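Local coordinates for periplasmic zinc-binding protein troA (Treponema pallidum, PDB 1K0F), which binds zinc with high affinity and specificity in the periplasm and delivers it to the membrane permease of the TroABC import system, at residues T7-I12 / L60-K65; D53-N58 / E68-L73; R161-T166 / A203-Q208. All blocks are in the same frame, centred on the assembly; numbering follows the deposited sequence.

Contact 1 of 3, residues T7-I12 / L60-K65; sequences TTIGMI and LHLETK
T8 and I9, just after strand 4-7, meet E63 and L62 in the loop that follows the neighbouring strand 54-57 of a parallel sheet. In this family of solute-binding proteins the turns at such strand ends line the metal cleft. The packed side holds a short hydrogen bond and a small apolar touch. T8 OG1 gives its proton to E63 OE2 at 2.6 Å. The hydroxyl meets the anti side of the carboxylate, 24° out of its plane. T8 and E63 come at each other from opposite directions, and the bend at chi2 of E63 (99°) turns the carboxylate toward T8. The same OE2 also accepts the backbone N-H of N58. Two donors therefore grip this one buried oxygen, which would probably favour the charged carboxylate. E63 is itself the centre of an inverse gamma turn.

The looser side lies at both ends of 60-65. H61, before the touching pair, and K65, after it, are exposed, and T64 is partly exposed; none of the three touches 7-12.

L62 also packs on W104, and its side chain is about 4 Å, between nearest atoms, from those of the zinc ligands H37 and H102. L62 O takes a weak hydrogen bond from H37 ND1, so the contact probably forms part of the second shell of the metal site, which is zinc-free here. I9 holds the N-cap position of helix 10-20. It and L62 reach toward each other tip to tip: L62 CD2 lies 3.7 Å from I9 CG2 and 4.0 Å from I9 CD1.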
ATOM      1  N   THR A   7      -0.850   8.803 -11.994  1.00 21.57           N
ATOM      2  CA  THR A   7      -1.008   8.378 -10.616  1.00 18.49           C
ATOM      3  C   THR A   7       0.335   8.226  -9.918  1.00 17.71           C
ATOM      4  O   THR A   7       1.384   8.142 -10.557  1.00 15.57           O
ATOM      5  CB  THR A   7      -1.767   7.039 -10.542  1.00 15.29           C
ATOM      6  OG1 THR A   7      -0.839   5.960 -10.673  1.00 15.37           O
ATOM      7  CG2 THR A   7      -2.802   6.948 -11.649  1.00 16.20           C
ATOM      8  N   THR A   8       0.281   8.180  -8.595  1.00 16.44           N
ATOM      9  CA  THR A   8       1.467   8.045  -7.785  1.00 16.08           C
ATOM     10  C   THR A   8       1.762   6.582  -7.515  1.00 14.23           C
ATOM     11  O   THR A   8       2.441   5.933  -8.293  1.00 14.85           O
ATOM     12  CB  THR A   8       1.276   8.791  -6.471  1.00 17.96           C
ATOM     13  OG1 THR A   8      -0.001   8.443  -5.921  1.00 23.65           O
ATOM     14  CG2 THR A   8       1.307  10.304  -6.702  1.00 16.37           C
ATOM     15  N   ILE A   9       1.258   6.062  -6.407  1.00 16.10           N
ATOM     16  CA  ILE A   9       1.482   4.661  -6.052  1.00 17.56           C
ATOM     17  C   ILE A   9       0.828   3.721  -7.067  1.00 18.63           C
ATOM     18  O   ILE A   9      -0.259   4.007  -7.587  1.00 17.38           O
ATOM     19  CB  ILE A   9       0.923   4.367  -4.660  1.00 17.34           C
ATOM     20  CG1 ILE A   9      -0.564   4.734  -4.623  1.00 16.97           C
ATOM     21  CG2 ILE A   9       1.684   5.175  -3.625  1.00 15.88           C
ATOM     22  CD1 ILE A   9      -1.262   4.282  -3.373  1.00 19.08           C
ATOM     23  N   GLY A  10       1.497   2.605  -7.346  1.00 17.78           N
ATOM     24  CA  GLY A  10       0.982   1.653  -8.316  1.00 19.72           C
ATOM     25  C   GLY A  10      -0.428   1.148  -8.050  1.00 21.43           C
ATOM     26  O   GLY A  10      -1.153   0.786  -8.980  1.00 20.78           O
ATOM     27  N   MET A  11      -0.813   1.129  -6.778  1.00 23.35           N
ATOM     28  CA  MET A  11      -2.127   0.644  -6.387  1.00 25.30           C
ATOM     29  C   MET A  11      -3.237   1.368  -7.124  1.00 27.50           C
ATOM     30  O   MET A  11      -4.194   0.746  -7.583  1.00 30.95           O
ATOM     31  CB  MET A  11      -2.318   0.791  -4.879  1.00 24.09           C
ATOM     32  CG  MET A  11      -1.598  -0.275  -4.062  1.00 23.74           C
ATOM     33  SD  MET A  11       0.160   0.096  -3.789  1.00 22.46           S
ATOM     34  CE  MET A  11       0.039   1.101  -2.366  1.00 20.86           C
ATOM     35  N   ILE A  12      -3.114   2.687  -7.233  1.00 28.26           N
ATOM     36  CA  ILE A  12      -4.110   3.499  -7.930  1.00 26.03           C
ATOM     37  C   ILE A  12      -4.049   3.152  -9.413  1.00 25.58           C
ATOM     38  O   ILE A  12      -5.074   2.919 -10.055  1.00 24.59           O
ATOM     39  CB  ILE A  12      -3.820   5.012  -7.757  1.00 23.84           C
ATOM     40  CG1 ILE A  12      -3.899   5.383  -6.272  1.00 23.30           C
ATOM     41  CG2 ILE A  12      -4.776   5.825  -8.611  1.00 21.94           C
ATOM     42  CD1 ILE A  12      -4.001   6.852  -6.015  1.00 21.86           C
ATOM     43  N   LEU A  60      -4.650  11.075   2.586  1.00 19.02           N
ATOM     44  CA  LEU A  60      -4.270  10.562   3.891  1.00 20.40           C
ATOM     45  C   LEU A  60      -2.785  10.794   4.163  1.00 22.81           C
ATOM     46  O   LEU A  60      -2.120  10.001   4.825  1.00 22.45           O
ATOM     47  CB  LEU A  60      -4.598   9.074   3.978  1.00 17.79           C
ATOM     48  CG  LEU A  60      -6.065   8.713   3.720  1.00 16.70           C
ATOM     49  CD1 LEU A  60      -6.325   7.312   4.232  1.00 17.48           C
ATOM     50  CD2 LEU A  60      -6.989   9.712   4.419  1.00 18.47           C
ATOM     51  N   HIS A  61      -2.268  11.895   3.635  1.00 26.20           N
ATOM     52  CA  HIS A  61      -0.872  12.254   3.826  1.00 30.81           C
ATOM     53  C   HIS A  61       0.095  11.115   3.541  1.00 33.16           C
ATOM     54  O   HIS A  61       1.104  10.958   4.229  1.00 35.51           O
ATOM     55  CB  HIS A  61      -0.660  12.748   5.255  1.00 33.48           C
ATOM     56  CG  HIS A  61       0.707  13.311   5.500  1.00 34.80           C
ATOM     57  ND1 HIS A  61       1.223  14.357   4.765  1.00 35.52           N
ATOM     58  CD2 HIS A  61       1.662  12.972   6.395  1.00 34.94           C
ATOM     59  CE1 HIS A  61       2.438  14.640   5.200  1.00 35.81           C
ATOM     60  NE2 HIS A  61       2.728  13.811   6.187  1.00 35.93           N
ATOM     61  N   LEU A  62      -0.195  10.314   2.530  1.00 34.57           N
ATOM     62  CA  LEU A  62       0.701   9.212   2.209  1.00 35.52           C
ATOM     63  C   LEU A  62       1.945   9.753   1.525  1.00 36.53           C
ATOM     64  O   LEU A  62       3.058   9.624   2.028  1.00 36.47           O
ATOM     65  CB  LEU A  62       0.014   8.201   1.294  1.00 32.41           C
ATOM     66  CG  LEU A  62       0.965   7.103   0.846  1.00 28.92           C
ATOM     67  CD1 LEU A  62       1.121   6.106   1.964  1.00 27.94           C
ATOM     68  CD2 LEU A  62       0.453   6.442  -0.408  1.00 30.38           C
ATOM     69  N   GLU A  63       1.726  10.365   0.368  1.00 39.11           N
ATOM     70  CA  GLU A  63       2.784  10.941  -0.449  1.00 41.11           C
ATOM     71  C   GLU A  63       3.308  12.252   0.129  1.00 43.72           C
ATOM     72  O   GLU A  63       3.508  13.229  -0.590  1.00 44.50           O
ATOM     73  CB  GLU A  63       2.242  11.163  -1.864  1.00 40.32           C
ATOM     74  CG  GLU A  63       1.792   9.871  -2.546  1.00 40.91           C
ATOM     75  CD  GLU A  63       0.285   9.645  -2.494  1.00 39.36           C
ATOM     76  OE1 GLU A  63      -0.391  10.182  -1.587  1.00 38.28           O
ATOM     77  OE2 GLU A  63      -0.225   8.918  -3.370  1.00 40.23           O
ATOM     78  N   THR A  64       3.534  12.246   1.437  1.00 46.77           N
ATOM     79  CA  THR A  64       4.034  13.399   2.183  1.00 49.81           C
ATOM     80  C   THR A  64       4.762  14.487   1.397  1.00 51.73           C
ATOM     81  O   THR A  64       4.435  15.670   1.513  1.00 51.29           O
ATOM     82  CB  THR A  64       4.975  12.933   3.310  1.00 50.22           C
ATOM     83  OG1 THR A  64       6.105  12.258   2.736  1.00 51.10           O
ATOM     84  CG2 THR A  64       4.246  11.983   4.253  1.00 50.04           C
ATOM     85  N   LYS A  65       5.747  14.089   0.597  1.00 54.71           N
ATOM     86  CA  LYS A  65       6.549  15.040  -0.170  1.00 57.32           C
ATOM     87  C   LYS A  65       6.023  15.472  -1.543  1.00 58.24           C
ATOM     88  O   LYS A  65       6.809  15.697  -2.462  1.00 58.98           O
ATOM     89  CB  LYS A  65       7.965  14.480  -0.327  1.00 58.51           C
ATOM     90  CG  LYS A  65       8.860  14.709   0.883  1.00 61.14           C
ATOM     91  CD  LYS A  65       9.464  13.411   1.386  1.00 62.52           C
ATOM     92  CE  LYS A  65      10.313  13.658   2.613  1.00 63.81           C
ATOM     93  NZ  LYS A  65       9.760  14.776   3.427  1.00 64.40           N
TER

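Contact 2 of 3, residues D53-N58 / E68-L73; sequences DLILYN and EVFSKL
F70 lays its ring over one face of the Y57 ring. F70 CD2 sits over the centre of that ring, 3.6 Å above its plane. The two side chains slide past each other in opposite directions. Their planes are tilted by 32° and their centroids are 4.2 Å apart, an oblique pairing. The overlap is uneven. F70 CE2 comes to 3.5 Å from Y57 CG, while in return Y57 CD1 lies above one face of the F70 ring, offset toward its rim. Y57 places its CG between its own backbone N and carbonyl carbon (chi1 68°), which brings the start of its ring up against F70.

I55 packs on F70 as well. Its CG2 branch meets the F70 ring obliquely, 3.5 Å from F70 CE1. Its other branch runs on to the next turn of the helix, where I55 CD1 touches L73 CD2 at 3.5 Å. I55 and L73 cross there at about a right angle.

Strand 54-57 and helix 67-73 are the first two elements of a beta-alpha-beta unit that ends in strand 78-81. The helix segment runs nearly antiparallel to the strand, at 145°, with the axes 10.9 Å apart. L49 of helix 43-51 packs against I55, F70 and L73 alike, so two helices share this face of the sheet. L56 points away from helix 67-73 and packs on V117 of helix 107-124.

Across this contact helix and strand meet through apolar and aromatic packing, with Y57 and L73 at its partly exposed margin. No hydrogen bond or salt bridge joins the two segments, which implies that burial of these groups is what mainly joins them here.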
ATOM      1  N   ASP A  53      -4.419  15.012 -17.504  1.00 30.14           N
ATOM      2  CA  ASP A  53      -5.777  15.520 -17.522  1.00 28.58           C
ATOM      3  C   ASP A  53      -6.398  15.082 -16.206  1.00 27.15           C
ATOM      4  O   ASP A  53      -7.369  15.666 -15.730  1.00 24.82           O
ATOM      5  CB  ASP A  53      -6.554  14.910 -18.682  1.00 29.36           C
ATOM      6  CG  ASP A  53      -5.882  15.138 -19.997  1.00 30.10           C
ATOM      7  OD1 ASP A  53      -5.499  16.306 -20.257  1.00 30.49           O
ATOM      8  OD2 ASP A  53      -5.738  14.165 -20.759  1.00 31.24           O
ATOM      9  N   LEU A  54      -5.812  14.042 -15.622  1.00 26.66           N
ATOM     10  CA  LEU A  54      -6.291  13.503 -14.361  1.00 24.75           C
ATOM     11  C   LEU A  54      -5.129  13.052 -13.499  1.00 24.13           C
ATOM     12  O   LEU A  54      -4.365  12.179 -13.894  1.00 25.09           O
ATOM     13  CB  LEU A  54      -7.213  12.313 -14.626  1.00 25.41           C
ATOM     14  CG  LEU A  54      -7.557  11.445 -13.422  1.00 22.93           C
ATOM     15  CD1 LEU A  54      -8.394  12.265 -12.460  1.00 24.06           C
ATOM     16  CD2 LEU A  54      -8.306  10.203 -13.863  1.00 24.43           C
ATOM     17  N   ILE A  55      -4.987  13.656 -12.328  1.00 24.17           N
ATOM     18  CA  ILE A  55      -3.924  13.269 -11.414  1.00 24.60           C
ATOM     19  C   ILE A  55      -4.556  12.530 -10.242  1.00 22.91           C
ATOM     20  O   ILE A  55      -5.516  13.011  -9.631  1.00 18.92           O
ATOM     21  CB  ILE A  55      -3.141  14.477 -10.876  1.00 25.95           C
ATOM     22  CG1 ILE A  55      -2.226  15.037 -11.968  1.00 26.45           C
ATOM     23  CG2 ILE A  55      -2.291  14.048  -9.685  1.00 26.75           C
ATOM     24  CD1 ILE A  55      -1.555  16.337 -11.581  1.00 26.84           C
ATOM     25  N   LEU A  56      -4.009  11.352  -9.944  1.00 22.50           N
ATOM     26  CA  LEU A  56      -4.519  10.509  -8.872  1.00 20.69           C
ATOM     27  C   LEU A  56      -3.468  10.181  -7.825  1.00 19.39           C
ATOM     28  O   LEU A  56      -2.349   9.773  -8.141  1.00 19.79           O
ATOM     29  CB  LEU A  56      -5.084   9.207  -9.449  1.00 18.73           C
ATOM     30  CG  LEU A  56      -6.413   9.305 -10.205  1.00 17.98           C
ATOM     31  CD1 LEU A  56      -6.839   7.921 -10.673  1.00 19.07           C
ATOM     32  CD2 LEU A  56      -7.472   9.923  -9.311  1.00 16.20           C
ATOM     33  N   TYR A  57      -3.848  10.364  -6.569  1.00 17.91           N
ATOM     34  CA  TYR A  57      -2.969  10.072  -5.461  1.00 18.09           C
ATOM     35  C   TYR A  57      -3.789   9.667  -4.239  1.00 18.97           C
ATOM     36  O   TYR A  57      -4.991   9.936  -4.153  1.00 20.47           O
ATOM     37  CB  TYR A  57      -2.072  11.277  -5.156  1.00 16.29           C
ATOM     38  CG  TYR A  57      -2.767  12.510  -4.609  1.00 15.46           C
ATOM     39  CD1 TYR A  57      -3.624  13.273  -5.406  1.00 14.32           C
ATOM     40  CD2 TYR A  57      -2.499  12.959  -3.309  1.00 15.85           C
ATOM     41  CE1 TYR A  57      -4.186  14.440  -4.929  1.00 15.24           C
ATOM     42  CE2 TYR A  57      -3.061  14.132  -2.823  1.00 15.61           C
ATOM     43  CZ  TYR A  57      -3.901  14.868  -3.636  1.00 17.80           C
ATOM     44  OH  TYR A  57      -4.470  16.019  -3.135  1.00 23.47           O
ATOM     45  N   ASN A  58      -3.130   8.997  -3.307  1.00 17.34           N
ATOM     46  CA  ASN A  58      -3.753   8.515  -2.088  1.00 18.09           C
ATOM     47  C   ASN A  58      -4.537   9.556  -1.297  1.00 19.59           C
ATOM     48  O   ASN A  58      -5.775   9.564  -1.266  1.00 17.96           O
ATOM     49  CB  ASN A  58      -2.672   7.936  -1.181  1.00 18.24           C
ATOM     50  CG  ASN A  58      -3.147   6.748  -0.391  1.00 21.58           C
ATOM     51  OD1 ASN A  58      -3.894   5.908  -0.908  1.00 23.31           O
ATOM     52  ND2 ASN A  58      -2.715   6.657   0.862  1.00 22.01           N
ATOM     53  N   GLU A  68       3.109  20.401  -2.204  1.00 68.10           N
ATOM     54  CA  GLU A  68       3.384  21.597  -2.991  1.00 68.60           C
ATOM     55  C   GLU A  68       3.034  21.335  -4.453  1.00 67.38           C
ATOM     56  O   GLU A  68       2.164  21.997  -5.019  1.00 66.93           O
ATOM     57  CB  GLU A  68       4.865  21.977  -2.869  1.00 70.43           C
ATOM     58  CG  GLU A  68       5.130  23.472  -2.695  1.00 74.47           C
ATOM     59  CD  GLU A  68       5.132  23.928  -1.233  1.00 77.26           C
ATOM     60  OE1 GLU A  68       4.498  24.970  -0.933  1.00 77.84           O
ATOM     61  OE2 GLU A  68       5.768  23.254  -0.389  1.00 77.82           O
ATOM     62  N   VAL A  69       3.701  20.350  -5.049  1.00 66.93           N
ATOM     63  CA  VAL A  69       3.478  19.987  -6.449  1.00 66.01           C
ATOM     64  C   VAL A  69       2.004  19.767  -6.786  1.00 65.48           C
ATOM     65  O   VAL A  69       1.549  20.152  -7.859  1.00 65.42           O
ATOM     66  CB  VAL A  69       4.256  18.696  -6.845  1.00 66.28           C
ATOM     67  CG1 VAL A  69       4.847  18.856  -8.234  1.00 66.27           C
ATOM     68  CG2 VAL A  69       5.360  18.397  -5.834  1.00 66.69           C
ATOM     69  N   PHE A  70       1.259  19.146  -5.877  1.00 65.60           N
ATOM     70  CA  PHE A  70      -0.157  18.892  -6.118  1.00 64.75           C
ATOM     71  C   PHE A  70      -1.007  20.143  -5.916  1.00 64.49           C
ATOM     72  O   PHE A  70      -1.595  20.651  -6.869  1.00 64.26           O
ATOM     73  CB  PHE A  70      -0.657  17.767  -5.209  1.00 65.26           C
ATOM     74  CG  PHE A  70      -0.274  16.393  -5.688  1.00 65.57           C
ATOM     75  CD1 PHE A  70      -0.076  16.138  -7.038  1.00 65.88           C
ATOM     76  CD2 PHE A  70      -0.098  15.354  -4.784  1.00 66.65           C
ATOM     77  CE1 PHE A  70       0.296  14.866  -7.481  1.00 66.25           C
ATOM     78  CE2 PHE A  70       0.274  14.076  -5.218  1.00 66.65           C
ATOM     79  CZ  PHE A  70       0.471  13.834  -6.569  1.00 66.22           C
ATOM     80  N   SER A  71      -1.072  20.637  -4.682  1.00 64.24           N
ATOM     81  CA  SER A  71      -1.854  21.834  -4.384  1.00 63.16           C
ATOM     82  C   SER A  71      -1.634  22.868  -5.485  1.00 62.59           C
ATOM     83  O   SER A  71      -2.522  23.660  -5.804  1.00 62.19           O
ATOM     84  CB  SER A  71      -1.458  22.407  -3.007  1.00 62.77           C
ATOM     85  OG  SER A  71      -0.374  23.322  -3.093  1.00 61.84           O
ATOM     86  N   LYS A  72      -0.451  22.836  -6.085  1.00 62.13           N
ATOM     87  CA  LYS A  72      -0.113  23.762  -7.154  1.00 62.90           C
ATOM     88  C   LYS A  72      -0.792  23.391  -8.477  1.00 62.08           C
ATOM     89  O   LYS A  72      -1.482  24.213  -9.082  1.00 62.16           O
ATOM     90  CB  LYS A  72       1.407  23.797  -7.340  1.00 65.19           C
ATOM     91  CG  LYS A  72       2.146  24.526  -6.222  1.00 68.96           C
ATOM     92  CD  LYS A  72       3.633  24.169  -6.192  1.00 71.36           C
ATOM     93  CE  LYS A  72       4.468  25.263  -5.524  1.00 73.08           C
ATOM     94  NZ  LYS A  72       3.860  25.775  -4.256  1.00 75.10           N
ATOM     95  N   LEU A  73      -0.593  22.152  -8.915  1.00 61.06           N
ATOM     96  CA  LEU A  73      -1.173  21.675 -10.169  1.00 59.78           C
ATOM     97  C   LEU A  73      -2.685  21.492 -10.078  1.00 58.34           C
ATOM     98  O   LEU A  73      -3.361  21.314 -11.093  1.00 58.51           O
ATOM     99  CB  LEU A  73      -0.514  20.355 -10.582  1.00 61.61           C
ATOM    100  CG  LEU A  73       0.442  20.426 -11.780  1.00 63.32           C
ATOM    101  CD1 LEU A  73       1.829  20.841 -11.315  1.00 63.72           C
ATOM    102  CD2 LEU A  73       0.500  19.075 -12.479  1.00 63.73           C
TER

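Contact 3 of 3, residues R161-T166 / A203-Q208; sequences RRVLVT and AAFIAQ
V163 and V165 bring their methyl groups to the edge of the F205 ring, where helix 196-208 packs on a parallel sheet. V163 CG1 lies 3.5 Å from F205 CZ, near the ring plane. One atom along the rim, V165 CG2 lies in the plane, 3.5 Å from F205 CE2. The ring thus points its rim, not a face, at the two valines. F205 extends its CG away from its backbone N (chi1 160°), which carries the ring out from the helix to the strand. I206 makes the second point of contact. Its CD1 reaches V165 CG1 at 3.8 Å, and the two side chains cross obliquely. V165 CG2 also comes within 4.0 Å of I206 CG1.

V163 and V165 point to the helix, while L164 between them points away and packs on V182 and F215. The strand is held by backbone bonds to strand 181-184 through L164 and T166. V165 also bonds through its backbone to F215 of strand 213-217. Helix and strand segments run nearly antiparallel, at 149°, with axes 10.6 Å apart.

Farther out, K183 touches both V165 and F205. I206 is backed by L228 and V232 of helix 225-233, and by I214. The contact is apolar packing within one lobe; the V165 side chain is about 10 Å, between nearest atoms, from that of the zinc ligand H168. Before the strand, R161 NH1 hydrogen-bonds to L275 O.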
ATOM      1  N   ARG A 161      -0.149 -16.937  16.113  1.00 42.90           N
ATOM      2  CA  ARG A 161       0.794 -16.848  15.000  1.00 41.39           C
ATOM      3  C   ARG A 161       0.573 -15.604  14.128  1.00 40.58           C
ATOM      4  O   ARG A 161       1.419 -15.255  13.302  1.00 40.33           O
ATOM      5  CB  ARG A 161       0.687 -18.105  14.129  1.00 41.86           C
ATOM      6  CG  ARG A 161       0.963 -19.415  14.869  1.00 41.50           C
ATOM      7  CD  ARG A 161       1.724 -20.420  13.995  1.00 42.24           C
ATOM      8  NE  ARG A 161       2.553 -21.336  14.783  1.00 41.11           N
ATOM      9  CZ  ARG A 161       3.878 -21.410  14.701  1.00 39.92           C
ATOM     10  NH1 ARG A 161       4.531 -20.618  13.862  1.00 39.44           N
ATOM     11  NH2 ARG A 161       4.550 -22.269  15.459  1.00 37.95           N
ATOM     12  N   ARG A 162      -0.558 -14.933  14.325  1.00 39.24           N
ATOM     13  CA  ARG A 162      -0.892 -13.750  13.543  1.00 37.38           C
ATOM     14  C   ARG A 162      -0.128 -12.490  13.947  1.00 35.54           C
ATOM     15  O   ARG A 162      -0.540 -11.385  13.622  1.00 35.91           O
ATOM     16  CB  ARG A 162      -2.391 -13.486  13.629  1.00 37.94           C
ATOM     17  CG  ARG A 162      -3.253 -14.475  12.860  1.00 40.46           C
ATOM     18  CD  ARG A 162      -4.730 -14.124  13.038  1.00 43.45           C
ATOM     19  NE  ARG A 162      -5.622 -15.276  12.926  1.00 45.84           N
ATOM     20  CZ  ARG A 162      -6.736 -15.440  13.638  1.00 45.80           C
ATOM     21  NH1 ARG A 162      -7.109 -14.525  14.528  1.00 45.99           N
ATOM     22  NH2 ARG A 162      -7.485 -16.520  13.452  1.00 46.95           N
ATOM     23  N   VAL A 163       0.977 -12.652  14.656  1.00 34.63           N
ATOM     24  CA  VAL A 163       1.776 -11.500  15.065  1.00 34.99           C
ATOM     25  C   VAL A 163       2.759 -11.204  13.941  1.00 34.70           C
ATOM     26  O   VAL A 163       3.713 -11.955  13.739  1.00 35.38           O
ATOM     27  CB  VAL A 163       2.588 -11.792  16.346  1.00 34.58           C
ATOM     28  CG1 VAL A 163       3.455 -10.600  16.690  1.00 34.92           C
ATOM     29  CG2 VAL A 163       1.654 -12.123  17.496  1.00 36.12           C
ATOM     30  N   LEU A 164       2.529 -10.130  13.194  1.00 34.25           N
ATOM     31  CA  LEU A 164       3.432  -9.795  12.097  1.00 34.81           C
ATOM     32  C   LEU A 164       4.305  -8.573  12.357  1.00 33.24           C
ATOM     33  O   LEU A 164       3.821  -7.499  12.714  1.00 33.89           O
ATOM     34  CB  LEU A 164       2.638  -9.594  10.798  1.00 35.29           C
ATOM     35  CG  LEU A 164       3.268  -8.774   9.664  1.00 36.31           C
ATOM     36  CD1 LEU A 164       4.149  -9.651   8.778  1.00 35.71           C
ATOM     37  CD2 LEU A 164       2.148  -8.151   8.846  1.00 37.32           C
ATOM     38  N   VAL A 165       5.604  -8.753  12.179  1.00 31.24           N
ATOM     39  CA  VAL A 165       6.550  -7.668  12.360  1.00 30.33           C
ATOM     40  C   VAL A 165       7.160  -7.451  10.982  1.00 29.82           C
ATOM     41  O   VAL A 165       7.656  -8.387  10.353  1.00 28.28           O
ATOM     42  CB  VAL A 165       7.644  -8.034  13.391  1.00 29.42           C
ATOM     43  CG1 VAL A 165       8.680  -6.925  13.462  1.00 29.89           C
ATOM     44  CG2 VAL A 165       7.019  -8.249  14.763  1.00 28.35           C
ATOM     45  N   THR A 166       7.106  -6.214  10.507  1.00 30.09           N
ATOM     46  CA  THR A 166       7.621  -5.886   9.188  1.00 30.49           C
ATOM     47  C   THR A 166       8.527  -4.662   9.177  1.00 30.88           C
ATOM     48  O   THR A 166       8.736  -4.022  10.206  1.00 30.84           O
ATOM     49  CB  THR A 166       6.461  -5.620   8.233  1.00 30.41           C
ATOM     50  OG1 THR A 166       5.456  -4.872   8.924  1.00 29.70           O
ATOM     51  CG2 THR A 166       5.863  -6.935   7.739  1.00 32.03           C
ATOM     52  N   ALA A 203      13.507  -6.603  18.714  1.00 38.23           N
ATOM     53  CA  ALA A 203      14.323  -7.801  18.595  1.00 37.45           C
ATOM     54  C   ALA A 203      13.921  -8.794  19.680  1.00 37.11           C
ATOM     55  O   ALA A 203      13.557  -9.932  19.391  1.00 36.73           O
ATOM     56  CB  ALA A 203      15.792  -7.443  18.723  1.00 37.60           C
ATOM     57  N   ALA A 204      13.986  -8.360  20.934  1.00 36.68           N
ATOM     58  CA  ALA A 204      13.613  -9.232  22.039  1.00 36.40           C
ATOM     59  C   ALA A 204      12.151  -9.641  21.911  1.00 36.18           C
ATOM     60  O   ALA A 204      11.807 -10.790  22.138  1.00 36.15           O
ATOM     61  CB  ALA A 204      13.848  -8.529  23.374  1.00 37.20           C
ATOM     62  N   PHE A 205      11.297  -8.691  21.544  1.00 36.45           N
ATOM     63  CA  PHE A 205       9.877  -8.958  21.397  1.00 36.00           C
ATOM     64  C   PHE A 205       9.667 -10.178  20.521  1.00 35.91           C
ATOM     65  O   PHE A 205       8.899 -11.075  20.854  1.00 35.24           O
ATOM     66  CB  PHE A 205       9.179  -7.772  20.760  1.00 36.02           C
ATOM     67  CG  PHE A 205       7.873  -8.123  20.148  1.00 37.87           C
ATOM     68  CD1 PHE A 205       6.797  -8.497  20.957  1.00 38.04           C
ATOM     69  CD2 PHE A 205       7.709  -8.095  18.768  1.00 40.05           C
ATOM     70  CE1 PHE A 205       5.566  -8.841  20.402  1.00 38.57           C
ATOM     71  CE2 PHE A 205       6.484  -8.436  18.186  1.00 41.41           C
ATOM     72  CZ  PHE A 205       5.402  -8.812  19.012  1.00 39.96           C
ATOM     73  N   ILE A 206      10.377 -10.195  19.402  1.00 36.93           N
ATOM     74  CA  ILE A 206      10.305 -11.281  18.437  1.00 37.73           C
ATOM     75  C   ILE A 206      10.949 -12.545  19.018  1.00 39.38           C
ATOM     76  O   ILE A 206      10.547 -13.665  18.695  1.00 39.75           O
ATOM     77  CB  ILE A 206      11.022 -10.881  17.116  1.00 36.46           C
ATOM     78  CG1 ILE A 206      10.323  -9.676  16.489  1.00 33.93           C
ATOM     79  CG2 ILE A 206      11.009 -12.038  16.132  1.00 37.92           C
ATOM     80  CD1 ILE A 206      11.226  -8.869  15.587  1.00 34.00           C
ATOM     81  N   ALA A 207      11.943 -12.366  19.883  1.00 40.68           N
ATOM     82  CA  ALA A 207      12.626 -13.507  20.491  1.00 41.97           C
ATOM     83  C   ALA A 207      11.804 -14.076  21.645  1.00 41.95           C
ATOM     84  O   ALA A 207      11.817 -15.282  21.898  1.00 42.49           O
ATOM     85  CB  ALA A 207      13.998 -13.088  20.987  1.00 43.11           C
ATOM     86  N   GLN A 208      11.095 -13.196  22.338  1.00 40.30           N
ATOM     87  CA  GLN A 208      10.264 -13.598  23.450  1.00 39.32           C
ATOM     88  C   GLN A 208       9.085 -14.381  22.886  1.00 39.43           C
ATOM     89  O   GLN A 208       8.855 -15.526  23.265  1.00 39.22           O
ATOM     90  CB  GLN A 208       9.775 -12.361  24.199  1.00 38.89           C
ATOM     91  CG  GLN A 208      10.427 -12.197  25.564  1.00 40.46           C
ATOM     92  CD  GLN A 208      11.070 -10.835  25.757  1.00 41.00           C
ATOM     93  OE1 GLN A 208      12.051 -10.694  26.506  1.00 38.99           O
ATOM     94  NE2 GLN A 208      10.522  -9.820  25.093  1.00 39.45           N
TER

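Contacts 1 and 2 adjoin, with centres 10 Å apart, and share the sheet that holds strands 4-7 and 54-57. T8 N probably donates to L56 O, which links the two. Contact 3 belongs to the other lobe, 28 Å from contact 1 and 38 Å from contact 2 between centres, and touches neither. Contacts 1 and 3 are buried; contact 2 is only partly so. Contacts 2 and 3 are alike in build: a helix lies nearly antiparallel on a strand by apolar packing, with ring overlap in one and methyls at a ring edge in the other. Contact 1 joins the start of helix 10-20 to a loop near the metal site, and pairs a polar bond with a small apolar touch.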